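Local coordinates for protein probable mannosyltransferase KTR4 (Saccharomyces cerevisiae, PDB 5A07) that is a probable mannosyltransferase of the glycolipid 2-alpha-mannosyltransferase family with a GT-A type fold, and binds GDP and a manganese ion, at residues Ser114-Ile119 and Asp152-Ile157; Thr274-Phe279 and Leu362-Asp367. One frame throughout, in Å; residues are numbered along the deposited sequence.

Contact 1: Ser114-Ile119 and Asp152-Ile157; sequences SDLEDI and DGIKSI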
loop_
_atom_site.group_PDB
_atom_site.type_symbol
_atom_site.label_atom_id
_atom_site.label_comp_id
_atom_site.label_asym_id
_atom_site.label_seq_id
_atom_site.Cartn_x
_atom_site.Cartn_y
_atom_site.Cartn_z
ATOM N N SER B 114 22.734 5.170 3.744
ATOM C CA SER B 114 22.532 6.061 4.848
ATOM C C SER B 114 21.320 5.668 5.694
ATOM O O SER B 114 21.171 6.241 6.747
ATOM C CB SER B 114 22.349 7.516 4.366
ATOM O OG SER B 114 21.234 7.613 3.568
ATOM N N ASP B 115 20.517 4.661 5.282
ATOM C CA ASP B 115 19.302 4.309 6.055
ATOM C C ASP B 115 19.621 3.196 6.993
ATOM O O ASP B 115 18.733 2.613 7.632
ATOM C CB ASP B 115 18.214 3.860 5.097
ATOM C CG ASP B 115 17.623 4.995 4.333
ATOM O OD1 ASP B 115 17.366 6.052 4.960
ATOM O OD2 ASP B 115 17.429 4.887 3.107
ATOM N N LEU B 116 20.899 2.840 7.100
ATOM C CA LEU B 116 21.251 1.652 7.861
ATOM C C LEU B 116 20.660 1.563 9.289
ATOM O O LEU B 116 20.014 0.571 9.658
ATOM C CB LEU B 116 22.781 1.464 7.969
ATOM C CG LEU B 116 23.164 0.311 8.824
ATOM C CD1 LEU B 116 22.756 -1.003 8.213
ATOM C CD2 LEU B 116 24.713 0.381 8.960
ATOM N N GLU B 117 20.791 2.637 10.033
ATOM C CA GLU B 117 20.299 2.563 11.423
ATOM C C GLU B 117 18.783 2.452 11.539
ATOM O O GLU B 117 18.276 1.691 12.368
ATOM C CB GLU B 117 20.767 3.788 12.188
ATOM C CG GLU B 117 22.216 3.833 12.400
ATOM C CD GLU B 117 22.611 5.126 13.133
ATOM O OE1 GLU B 117 22.516 6.239 12.511
ATOM O OE2 GLU B 117 22.981 4.970 14.342
ATOM N N ASP B 118 18.095 3.133 10.663
ATOM C CA ASP B 118 16.621 3.209 10.668
ATOM C C ASP B 118 16.025 1.935 10.136
ATOM O O ASP B 118 14.996 1.506 10.590
ATOM C CB ASP B 118 16.183 4.432 9.849
ATOM C CG ASP B 118 16.311 5.717 10.644
ATOM O OD1 ASP B 118 16.564 5.626 11.880
ATOM O OD2 ASP B 118 16.172 6.798 10.074
ATOM N N ILE B 119 16.670 1.328 9.160
ATOM C CA ILE B 119 16.197 0.028 8.692
ATOM C C ILE B 119 16.480 -1.047 9.659
ATOM O O ILE B 119 15.642 -1.963 9.844
ATOM C CB ILE B 119 16.661 -0.320 7.239
ATOM C CG1 ILE B 119 15.724 -1.362 6.634
ATOM C CG2 ILE B 119 18.119 -0.808 7.191
ATOM C CD1 ILE B 119 14.284 -0.976 6.401
ATOM N N ASP B 152 27.414 -5.730 6.489
ATOM C CA ASP B 152 27.867 -6.273 7.772
ATOM C C ASP B 152 26.941 -5.805 8.922
ATOM O O ASP B 152 26.685 -6.584 9.893
ATOM C CB ASP B 152 29.309 -5.780 8.083
ATOM C CG ASP B 152 30.388 -6.507 7.212
ATOM O OD1 ASP B 152 30.118 -7.636 6.763
ATOM O OD2 ASP B 152 31.471 -5.931 7.062
ATOM N N GLY B 153 26.502 -4.563 8.833
ATOM C CA GLY B 153 25.623 -4.003 9.864
ATOM C C GLY B 153 24.310 -4.801 9.926
ATOM O O GLY B 153 23.831 -5.202 10.984
ATOM N N ILE B 154 23.729 -5.033 8.765
ATOM C CA ILE B 154 22.522 -5.842 8.681
ATOM C C ILE B 154 22.729 -7.221 9.240
ATOM O O ILE B 154 21.944 -7.760 10.061
ATOM C CB ILE B 154 22.042 -5.938 7.203
ATOM C CG1 ILE B 154 21.597 -4.575 6.656
ATOM C CG2 ILE B 154 20.914 -6.947 7.090
ATOM C CD1 ILE B 154 20.453 -3.891 7.421
ATOM N N LYS B 155 23.806 -7.869 8.812
ATOM C CA LYS B 155 24.020 -9.213 9.280
ATOM C C LYS B 155 24.265 -9.269 10.789
ATOM O O LYS B 155 23.902 -10.253 11.427
ATOM C CB LYS B 155 25.157 -9.918 8.526
ATOM C CG LYS B 155 24.721 -10.257 7.111
ATOM C CD LYS B 155 25.840 -10.945 6.336
ATOM C CE LYS B 155 26.805 -9.914 5.815
ATOM N NZ LYS B 155 27.604 -10.506 4.695
ATOM N N SER B 156 24.915 -8.258 11.330
ATOM C CA SER B 156 25.246 -8.313 12.767
ATOM C C SER B 156 23.977 -8.342 13.637
ATOM O O SER B 156 24.045 -8.760 14.806
ATOM C CB SER B 156 26.151 -7.108 13.124
ATOM O OG SER B 156 25.400 -5.921 13.176
ATOM N N ILE B 157 22.816 -7.869 13.097
ATOM C CA ILE B 157 21.633 -7.756 13.946
ATOM C C ILE B 157 20.597 -8.838 13.697
ATOM O O ILE B 157 19.547 -8.829 14.308
ATOM C CB ILE B 157 21.070 -6.307 13.935
ATOM C CG1 ILE B 157 20.785 -5.812 12.511
ATOM C CG2 ILE B 157 22.077 -5.389 14.568
ATOM C CD1 ILE B 157 19.433 -6.221 12.031
#

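Contact 2: Thr274-Phe279 and Leu362-Asp367; sequences TSTMDF and LALFAD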
loop_
_atom_site.group_PDB
_atom_site.type_symbol
_atom_site.label_atom_id
_atom_site.label_comp_id
_atom_site.label_asym_id
_atom_site.label_seq_id
_atom_site.Cartn_x
_atom_site.Cartn_y
_atom_site.Cartn_z
ATOM N N THR B 274 -7.898 10.899 -14.536
ATOM C CA THR B 274 -8.433 11.130 -15.921
ATOM C C THR B 274 -7.679 10.279 -16.897
ATOM O O THR B 274 -8.272 9.646 -17.754
ATOM C CB THR B 274 -8.444 12.628 -16.300
ATOM O OG1 THR B 274 -7.169 13.208 -16.052
ATOM C CG2 THR B 274 -9.370 13.376 -15.370
ATOM N N SER B 275 -6.362 10.148 -16.721
ATOM C CA SER B 275 -5.611 9.231 -17.580
ATOM C C SER B 275 -5.992 7.786 -17.369
ATOM O O SER B 275 -6.034 6.980 -18.301
ATOM C CB SER B 275 -4.089 9.368 -17.381
ATOM O OG SER B 275 -3.694 10.696 -17.554
ATOM N N THR B 276 -6.236 7.422 -16.108
ATOM C CA THR B 276 -6.564 6.051 -15.817
ATOM C C THR B 276 -7.946 5.722 -16.393
ATOM O O THR B 276 -8.157 4.623 -16.906
ATOM C CB THR B 276 -6.569 5.838 -14.290
ATOM O OG1 THR B 276 -5.254 6.014 -13.727
ATOM C CG2 THR B 276 -7.080 4.450 -13.955
ATOM N N MET B 277 -8.873 6.697 -16.382
ATOM C CA MET B 277 -10.188 6.465 -17.054
ATOM C C MET B 277 -10.048 6.290 -18.585
ATOM O O MET B 277 -10.714 5.410 -19.162
ATOM C CB MET B 277 -11.154 7.597 -16.729
ATOM C CG MET B 277 -11.631 7.543 -15.286
ATOM S SD MET B 277 -12.475 6.040 -14.845
ATOM C CE MET B 277 -11.171 5.008 -14.140
ATOM N N ASP B 278 -9.149 7.057 -19.208
ATOM C CA ASP B 278 -8.857 6.863 -20.645
ATOM C C ASP B 278 -8.338 5.465 -20.839
ATOM O O ASP B 278 -8.791 4.762 -21.718
ATOM C CB ASP B 278 -7.813 7.861 -21.178
ATOM C CG ASP B 278 -8.338 9.289 -21.279
ATOM O OD1 ASP B 278 -9.561 9.468 -21.340
ATOM O OD2 ASP B 278 -7.533 10.236 -21.233
ATOM N N PHE B 279 -7.421 4.992 -19.981
ATOM C CA PHE B 279 -6.937 3.632 -20.172
ATOM C C PHE B 279 -8.044 2.596 -20.042
ATOM O O PHE B 279 -8.110 1.633 -20.807
ATOM C CB PHE B 279 -5.809 3.328 -19.136
ATOM C CG PHE B 279 -5.354 1.915 -19.124
ATOM C CD1 PHE B 279 -4.377 1.483 -20.006
ATOM C CD2 PHE B 279 -5.805 1.047 -18.182
ATOM C CE1 PHE B 279 -3.951 0.149 -19.995
ATOM C CE2 PHE B 279 -5.387 -0.274 -18.152
ATOM C CZ PHE B 279 -4.425 -0.705 -19.034
ATOM N N LEU B 362 -5.346 -2.105 -8.163
ATOM C CA LEU B 362 -6.005 -3.112 -7.338
ATOM C C LEU B 362 -7.556 -2.915 -7.345
ATOM O O LEU B 362 -8.309 -3.842 -7.380
ATOM C CB LEU B 362 -5.451 -3.028 -5.916
ATOM C CG LEU B 362 -4.078 -3.620 -5.716
ATOM C CD1 LEU B 362 -3.539 -3.089 -4.375
ATOM C CD2 LEU B 362 -4.133 -5.138 -5.698
ATOM N N ALA B 363 -8.004 -1.688 -7.232
ATOM C CA ALA B 363 -9.430 -1.430 -7.104
ATOM C C ALA B 363 -10.178 -1.696 -8.448
ATOM O O ALA B 363 -11.333 -2.123 -8.444
ATOM C CB ALA B 363 -9.635 0.005 -6.680
ATOM N N LEU B 364 -9.512 -1.423 -9.568
ATOM C CA LEU B 364 -10.153 -1.535 -10.890
ATOM C C LEU B 364 -10.026 -2.930 -11.460
ATOM O O LEU B 364 -10.986 -3.423 -12.111
ATOM C CB LEU B 364 -9.541 -0.534 -11.870
ATOM C CG LEU B 364 -9.894 0.887 -11.486
ATOM C CD1 LEU B 364 -9.035 1.834 -12.266
ATOM C CD2 LEU B 364 -11.350 1.206 -11.704
ATOM N N PHE B 365 -8.907 -3.632 -11.206
ATOM C CA PHE B 365 -8.574 -4.834 -11.962
ATOM C C PHE B 365 -8.625 -6.079 -11.169
ATOM O O PHE B 365 -8.265 -7.114 -11.689
ATOM C CB PHE B 365 -7.196 -4.721 -12.669
ATOM C CG PHE B 365 -7.003 -3.424 -13.439
ATOM C CD1 PHE B 365 -8.025 -2.909 -14.209
ATOM C CD2 PHE B 365 -5.809 -2.775 -13.424
ATOM C CE1 PHE B 365 -7.885 -1.703 -14.913
ATOM C CE2 PHE B 365 -5.639 -1.573 -14.081
ATOM C CZ PHE B 365 -6.686 -1.026 -14.837
ATOM N N ALA B 366 -9.089 -6.008 -9.915
ATOM C CA ALA B 366 -9.147 -7.166 -9.027
ATOM C C ALA B 366 -10.420 -7.113 -8.217
ATOM O O ALA B 366 -10.999 -6.049 -8.010
ATOM C CB ALA B 366 -7.971 -7.211 -8.071
ATOM N N ASP B 367 -10.809 -8.278 -7.753
ATOM C CA ASP B 367 -11.946 -8.450 -6.907
ATOM C C ASP B 367 -11.605 -7.925 -5.513
ATOM O O ASP B 367 -10.675 -8.400 -4.881
ATOM C CB ASP B 367 -12.244 -9.963 -6.756
ATOM C CG ASP B 367 -13.514 -10.231 -5.974
ATOM O OD1 ASP B 367 -13.871 -9.532 -4.982
ATOM O OD2 ASP B 367 -14.224 -11.189 -6.328
#

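Contact 1: Ser114-Ile119 and Asp152-Ile157
Leu116, at the start of helix 116-131, meets Ile154 of helix 148-156 through their methyl ends, and this apolar pairing carries much of the contact. CD1 of Leu116 lies 3.8 Å from CD1 of Ile154, and the two side chains run past one another in opposite directions. With CG of Leu116 trans to the backbone N (chi1 176°), its branch reaches across to the second helix although its CB does not point that way. Ile154 puts CG1 beside its own backbone N (chi1 -65°), and the CD1 at the end of that arm is shared: it also reaches CG2 of Ile119 at 3.9 Å. One isoleucine methyl thus sits against residues on successive turns of helix 116-131.

The backbones come nearest at Leu116 and Gly153, whose CA atoms are 7.4 Å apart. CD1 of Leu116 lies 4.4 Å from C of Gly153, while CD2 of Leu116 occupies the side of this glycine that faces the first helix, 4.6 Å from CA of Gly153.

No hydrogen bond spans the two segments; their polar groups are bonded within their own segment or to partners elsewhere. OG of Ser156 donates to O of Gly153 at 2.8 Å, with the donor tilted 26° from the carbonyl plane. Asp115, at the N-cap position without a side-chain capping bond, forms a salt bridge with Arg112 and a weak hydrogen bond to O2' of GDP through OD2.

Strand 105-110, helix 116-131 and the adjacent parallel strand 138-142 form a beta-alpha-beta crossover. Helix 148-156, which follows 138-142, packs beside it in the Rossmann-like nucleotide-binding part of the GT-A fold, where Ile154 also touches Ile123 and Ile119 touches Val111 and Pro233.

Contact 2: Thr274-Phe279 and Leu362-Asp367
Leu364 of helix 354-365 turns its CB toward helix 272-282 and meets Thr276 there. Its CD1 lies 3.7 Å from CG2 of Thr276, the two side chains crossing at a slant, and the closest CA atoms of the contact, 9.7 Å apart, belong to this same pair. Thr276 offers its methyl because CG2 stands trans to the backbone N (chi1 -65° for OG1), which leaves OG1 beside that N; the hydroxyl is hydrogen-bonded to the carbonyl O of Leu272 and to OH of Tyr337. The same CD1 of Leu364 is approached more loosely by Met277: the CB of this methionine points away from the second helix, but its chain bends back and brings CE to 4.3 Å. Leu364 also packs on Phe293 and Leu296 of helix 293-297.

Phe365 follows, and its ring reaches out to Phe279. CZ of Phe365 comes to 3.6 Å from CE2 of Phe279 and to 4.0 Å from CD2 of Phe279, lying at the edge of the Phe279 ring near its plane. One face of the Phe365 ring is covered by its own neighbour, with CB of Leu364 3.6 Å above the plane and displaced toward the rim. Phe279 in turn meets the rings of Tyr337, Tyr340 and His283, while Phe365 rests on Pro333.

The contact is plain structural packing that joins helices 272-282 and 354-365, with helices 293-297 and 332-344 alongside, and holds no residue of the GDP pocket or manganese site. All five touching residues are buried, and no hydrogen bond joins the two segments. Cohesion is therefore van der Waals and hydrophobic, with methyl groups meeting on one side and phenyl rings on the other, while the buried threonine hydroxyl is satisfied by partners outside the contact.

In the fold
Contact 1 (114-119 with 152-157) and contact 2 (274-279 with 362-367) are separate helix packings on opposite sides of the chain's centre. Their centres are 38 Å apart and their nearest atoms about 21 Å, so they do not touch, and along the sequence the first closes before the second opens. Contact 1 is the more peripheral, its centre 24 Å from that of the chain against 16 Å for contact 2. It alone holds a GDP-pocket residue, Asp115; the side chain of Ile119 is about 6 Å from the nucleotide and about 9 Å from the manganese ion, whose site includes Glu232 and His381.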